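Local atomic coordinates of endo-beta-1,2-glucanase (PDB entry 6IMV), a protein that hydrolyses internal beta-1,2-glucosidic bonds of beta-1,2-glucans, as a fungal endo-acting glycoside hydrolase. Residues S50-S53 and G54-M57; K454-E458 and N459-T463. One frame throughout, in Å; residues are numbered along the deposited sequence.

Contact 1: residues S50-S53 and G54-M57; sequences SYNS and GNGM
Asn-52 meets Gly-54, Asn-55, Gly-56 and Met-57 through its backbone and its side chain. Asn-52 N gives a nearly straight hydrogen bond (171°) to Met-57 O, 2.8 Å away. Asn-52 O accepts from Gly-56 N at 2.8 Å, with weak, longer bonds from Asn-55 N and Met-57 N. Gly-56 and Met-57 thus both face Asn-52, a G1 beta bulge. Gly-56 has positive phi, which favours glycine. The side chain of Asn-52 stands with CG opposite the backbone N (chi1 -178°), and Asn-52 OD1 reaches forward to accept from Gly-54 N at 2.8 Å. Gly-54, which has no side chain, fits close against this oxygen. Asn-55 OD1 lies 3.2 Å from Asn-52 CB and accepts from Met-57 N, which sits above its carbonyl plane; this is an Asx turn. The two amide planes are 41° apart, and both ND2 atoms donate to Ser-146 O. An alanine in place of Asn-52 would probably leave Gly-54 N without its side-chain acceptor and Ser-146 O with one donor fewer. Tyr-51 CB rests 3.2 Å from Met-57 O. The turn joins the short strand 51-52 to strand 57-64 in an antiparallel sheet. Tyr-51, Asn-55 and Met-57 touch helix 112-133, while Tyr-51 and Met-57 also reach helix 80-94.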
loop_
_atom_site.group_PDB
_atom_site.type_symbol
_atom_site.label_atom_id
_atom_site.label_comp_id
_atom_site.label_asym_id
_atom_site.label_seq_id
_atom_site.Cartn_x
_atom_site.Cartn_y
_atom_site.Cartn_z
ATOM N N SER A 50 -4.658 15.442 -0.537
ATOM C CA SER A 50 -4.187 14.115 -0.958
ATOM C C SER A 50 -3.946 14.048 -2.472
ATOM O O SER A 50 -3.263 13.133 -2.930
ATOM C CB SER A 50 -5.148 13.032 -0.543
ATOM O OG SER A 50 -6.398 13.168 -1.211
ATOM N N TYR A 51 -4.542 14.963 -3.250
ATOM C CA TYR A 51 -4.336 14.958 -4.684
ATOM C C TYR A 51 -4.528 16.363 -5.265
ATOM O O TYR A 51 -5.004 17.283 -4.607
ATOM C CB TYR A 51 -5.238 13.917 -5.353
ATOM C CG TYR A 51 -6.694 14.294 -5.476
ATOM C CD1 TYR A 51 -7.544 14.280 -4.379
ATOM C CD2 TYR A 51 -7.229 14.636 -6.707
ATOM C CE1 TYR A 51 -8.887 14.602 -4.501
ATOM C CE2 TYR A 51 -8.563 14.985 -6.843
ATOM C CZ TYR A 51 -9.392 14.967 -5.736
ATOM O OH TYR A 51 -10.696 15.303 -5.901
ATOM N N ASN A 52 -4.093 16.499 -6.515
ATOM C CA ASN A 52 -4.251 17.696 -7.321
ATOM C C ASN A 52 -5.442 17.458 -8.256
ATOM O O ASN A 52 -5.346 16.652 -9.149
ATOM C CB ASN A 52 -2.946 17.984 -8.069
ATOM C CG ASN A 52 -2.975 19.238 -8.919
ATOM O OD1 ASN A 52 -4.048 19.702 -9.311
ATOM N ND2 ASN A 52 -1.800 19.771 -9.224
ATOM N N SER A 53 -6.564 18.150 -8.026
ATOM C CA SER A 53 -7.780 17.952 -8.834
ATOM C C SER A 53 -7.592 18.470 -10.266
ATOM O O SER A 53 -8.320 18.067 -11.179
ATOM C CB SER A 53 -8.967 18.587 -8.179
ATOM O OG SER A 53 -8.676 19.929 -7.854
ATOM N N GLY A 54 -6.610 19.351 -10.474
ATOM C CA GLY A 54 -6.311 19.881 -11.793
ATOM C C GLY A 54 -5.752 18.830 -12.740
ATOM O O GLY A 54 -6.066 18.841 -13.929
ATOM N N ASN A 55 -4.880 17.945 -12.239
ATOM C CA ASN A 55 -4.229 16.941 -13.099
ATOM C C ASN A 55 -4.577 15.506 -12.658
ATOM O O ASN A 55 -4.147 14.551 -13.292
ATOM C CB ASN A 55 -2.717 17.177 -13.174
ATOM C CG ASN A 55 -2.020 17.035 -11.837
ATOM O OD1 ASN A 55 -2.589 16.492 -10.889
ATOM N ND2 ASN A 55 -0.782 17.503 -11.767
ATOM N N GLY A 56 -5.351 15.364 -11.581
ATOM C CA GLY A 56 -5.833 14.068 -11.109
ATOM C C GLY A 56 -4.755 13.244 -10.415
ATOM O O GLY A 56 -4.953 12.060 -10.190
ATOM N N MET A 57 -3.627 13.867 -10.064
ATOM C CA MET A 57 -2.465 13.152 -9.537
ATOM C C MET A 57 -2.445 13.214 -8.006
ATOM O O MET A 57 -2.792 14.241 -7.422
ATOM C CB MET A 57 -1.164 13.756 -10.075
ATOM C CG MET A 57 -1.024 13.649 -11.588
ATOM S SD MET A 57 -1.022 11.938 -12.181
ATOM C CE MET A 57 0.326 11.222 -11.247
#

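Contact 2: residues K454-E458 and N459-T463; sequences KMKAE and NIYNT
Met-455 and Ile-460 form the close-packed side of this helix end, with their side chains crossing at about a right angle. Met-455 CB lies 3.9 Å from Ile-460 CG1. The Met-455 chain bends at its last torsion (chi3 85°), which brings Met-455 CE to 4.1 Å from Ile-460 CG1. Tyr-174 of helix 163-182 and Phe-260 of helix 252-261 also touch this pair. The solvent side is built differently. There the exposed Lys-456 runs alongside Tyr-461, and both side chains point the same way. Lys-456 CE sits over the centre of the Tyr-461 ring, 3.6 Å from its centroid, in a CH-pi contact. Lys-456 NZ lies farther out, 4.7 Å from the Tyr-461 centroid, and makes a cation-pi interaction over that face. The Tyr-461 OH is hydrogen-bonded to Asp-316. On another flank, Lys-454 NZ forms a salt bridge with Glu-458 OE2 at 2.8 Å, on the syn side of the carboxylate, and Glu-458 OE1 bonds to Tyr-174 OH. The backbone closes the helix. Ile-460 N donates to Met-455 O at 2.9 Å, and Asn-459 N donates to Lys-456 O at 3.1 Å. With Asn-459 at positive phi as the C-prime residue, this is a Schellman motif, which ends helix 448-457 just before helix 461-475 begins.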
loop_
_atom_site.group_PDB
_atom_site.type_symbol
_atom_site.label_atom_id
_atom_site.label_comp_id
_atom_site.label_asym_id
_atom_site.label_seq_id
_atom_site.Cartn_x
_atom_site.Cartn_y
_atom_site.Cartn_z
ATOM N N LYS A 454 -10.178 -10.912 -14.087
ATOM C CA LYS A 454 -9.529 -10.535 -15.340
ATOM C C LYS A 454 -8.431 -11.557 -15.672
ATOM O O LYS A 454 -8.259 -11.934 -16.828
ATOM C CB LYS A 454 -9.019 -9.096 -15.222
ATOM C CG LYS A 454 -8.511 -8.454 -16.507
ATOM C CD LYS A 454 -8.268 -6.963 -16.344
ATOM C CE LYS A 454 -7.461 -6.356 -17.474
ATOM N NZ LYS A 454 -8.148 -6.490 -18.780
ATOM N N MET A 455 -7.705 -12.026 -14.650
ATOM C CA MET A 455 -6.677 -13.058 -14.838
ATOM C C MET A 455 -7.312 -14.333 -15.416
ATOM O O MET A 455 -6.746 -14.964 -16.316
ATOM C CB MET A 455 -5.971 -13.392 -13.521
ATOM C CG MET A 455 -5.038 -12.292 -13.032
ATOM S SD MET A 455 -4.171 -12.791 -11.519
ATOM C CE MET A 455 -2.794 -13.690 -12.224
ATOM N N LYS A 456 -8.485 -14.709 -14.899
ATOM C CA LYS A 456 -9.206 -15.893 -15.378
ATOM C C LYS A 456 -9.628 -15.680 -16.836
ATOM O O LYS A 456 -9.446 -16.562 -17.671
ATOM C CB LYS A 456 -10.404 -16.201 -14.480
ATOM C CG LYS A 456 -10.029 -16.873 -13.166
ATOM C CD LYS A 456 -11.166 -16.937 -12.165
ATOM C CE LYS A 456 -10.756 -17.629 -10.887
ATOM N NZ LYS A 456 -11.817 -17.543 -9.861
ATOM N N ALA A 457 -10.154 -14.492 -17.141
ATOM C CA ALA A 457 -10.586 -14.156 -18.496
ATOM C C ALA A 457 -9.390 -14.163 -19.467
ATOM O O ALA A 457 -9.564 -14.484 -20.632
ATOM C CB ALA A 457 -11.315 -12.840 -18.496
ATOM N N GLU A 458 -8.178 -13.850 -18.983
ATOM C CA GLU A 458 -6.980 -13.783 -19.839
ATOM C C GLU A 458 -6.146 -15.060 -19.694
ATOM O O GLU A 458 -5.038 -15.130 -20.201
ATOM C CB GLU A 458 -6.180 -12.516 -19.522
ATOM C CG GLU A 458 -6.926 -11.266 -19.961
ATOM C CD GLU A 458 -6.384 -9.909 -19.528
ATOM O OE1 GLU A 458 -5.267 -9.852 -18.952
ATOM O OE2 GLU A 458 -7.097 -8.916 -19.766
ATOM N N ASN A 459 -6.696 -16.049 -18.984
ATOM C CA ASN A 459 -6.131 -17.378 -18.847
ATOM C C ASN A 459 -4.700 -17.316 -18.286
ATOM O O ASN A 459 -3.825 -18.059 -18.728
ATOM C CB ASN A 459 -6.179 -18.146 -20.173
ATOM C CG ASN A 459 -6.027 -19.645 -19.984
ATOM O OD1 ASN A 459 -6.379 -20.200 -18.942
ATOM N ND2 ASN A 459 -5.490 -20.318 -20.985
ATOM N N ILE A 460 -4.469 -16.459 -17.285
ATOM C CA ILE A 460 -3.200 -16.480 -16.554
ATOM C C ILE A 460 -3.418 -16.859 -15.075
ATOM O O ILE A 460 -2.443 -17.059 -14.340
ATOM C CB ILE A 460 -2.449 -15.144 -16.716
ATOM C CG1 ILE A 460 -3.271 -13.940 -16.241
ATOM C CG2 ILE A 460 -1.959 -14.975 -18.157
ATOM C CD1 ILE A 460 -2.474 -12.652 -16.176
ATOM N N TYR A 461 -4.676 -16.982 -14.639
ATOM C CA TYR A 461 -4.996 -17.333 -13.246
ATOM C C TYR A 461 -4.395 -18.697 -12.865
ATOM O O TYR A 461 -3.780 -18.839 -11.798
ATOM C CB TYR A 461 -6.509 -17.321 -13.016
ATOM C CG TYR A 461 -6.898 -17.737 -11.621
ATOM C CD1 TYR A 461 -6.905 -16.817 -10.584
ATOM C CD2 TYR A 461 -7.216 -19.055 -11.329
ATOM C CE1 TYR A 461 -7.244 -17.194 -9.291
ATOM C CE2 TYR A 461 -7.554 -19.445 -10.042
ATOM C CZ TYR A 461 -7.563 -18.512 -9.021
ATOM O OH TYR A 461 -7.880 -18.883 -7.751
ATOM N N ASN A 462 -4.567 -19.700 -13.735
ATOM C CA ASN A 462 -4.113 -21.065 -13.432
ATOM C C ASN A 462 -2.591 -21.079 -13.269
ATOM O O ASN A 462 -2.084 -21.759 -12.373
ATOM C CB ASN A 462 -4.570 -22.092 -14.476
ATOM C CG ASN A 462 -6.049 -22.394 -14.370
ATOM O OD1 ASN A 462 -6.685 -22.057 -13.380
ATOM N ND2 ASN A 462 -6.612 -23.018 -15.388
ATOM N N THR A 463 -1.884 -20.322 -14.112
ATOM C CA THR A 463 -0.424 -20.230 -14.045
ATOM C C THR A 463 0.014 -19.626 -12.706
ATOM O O THR A 463 0.954 -20.128 -12.072
ATOM C CB THR A 463 0.146 -19.410 -15.208
ATOM O OG1 THR A 463 -0.185 -20.091 -16.417
ATOM C CG2 THR A 463 1.647 -19.239 -15.128
#

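How the contacts relate
Both contacts are local, one a bulged strand connection and the other a helix end. Contact 1 joins two strands of the antiparallel sheet and is partly buried; contact 2 joins two helices at the surface. Their centres are 33 Å apart, their nearest atoms about 20 Å, and they share no element. Both have a frame of backbone hydrogen bonds. To it contact 1 adds side-chain amide acceptors, while contact 2 adds apolar, cation-pi and ionic contacts between side chains. Each has one residue at positive phi. Contact 1 lies nearer the chain centre, with the side chain of Met-57 about 14 Å from a bound beta-D-glucopyranose.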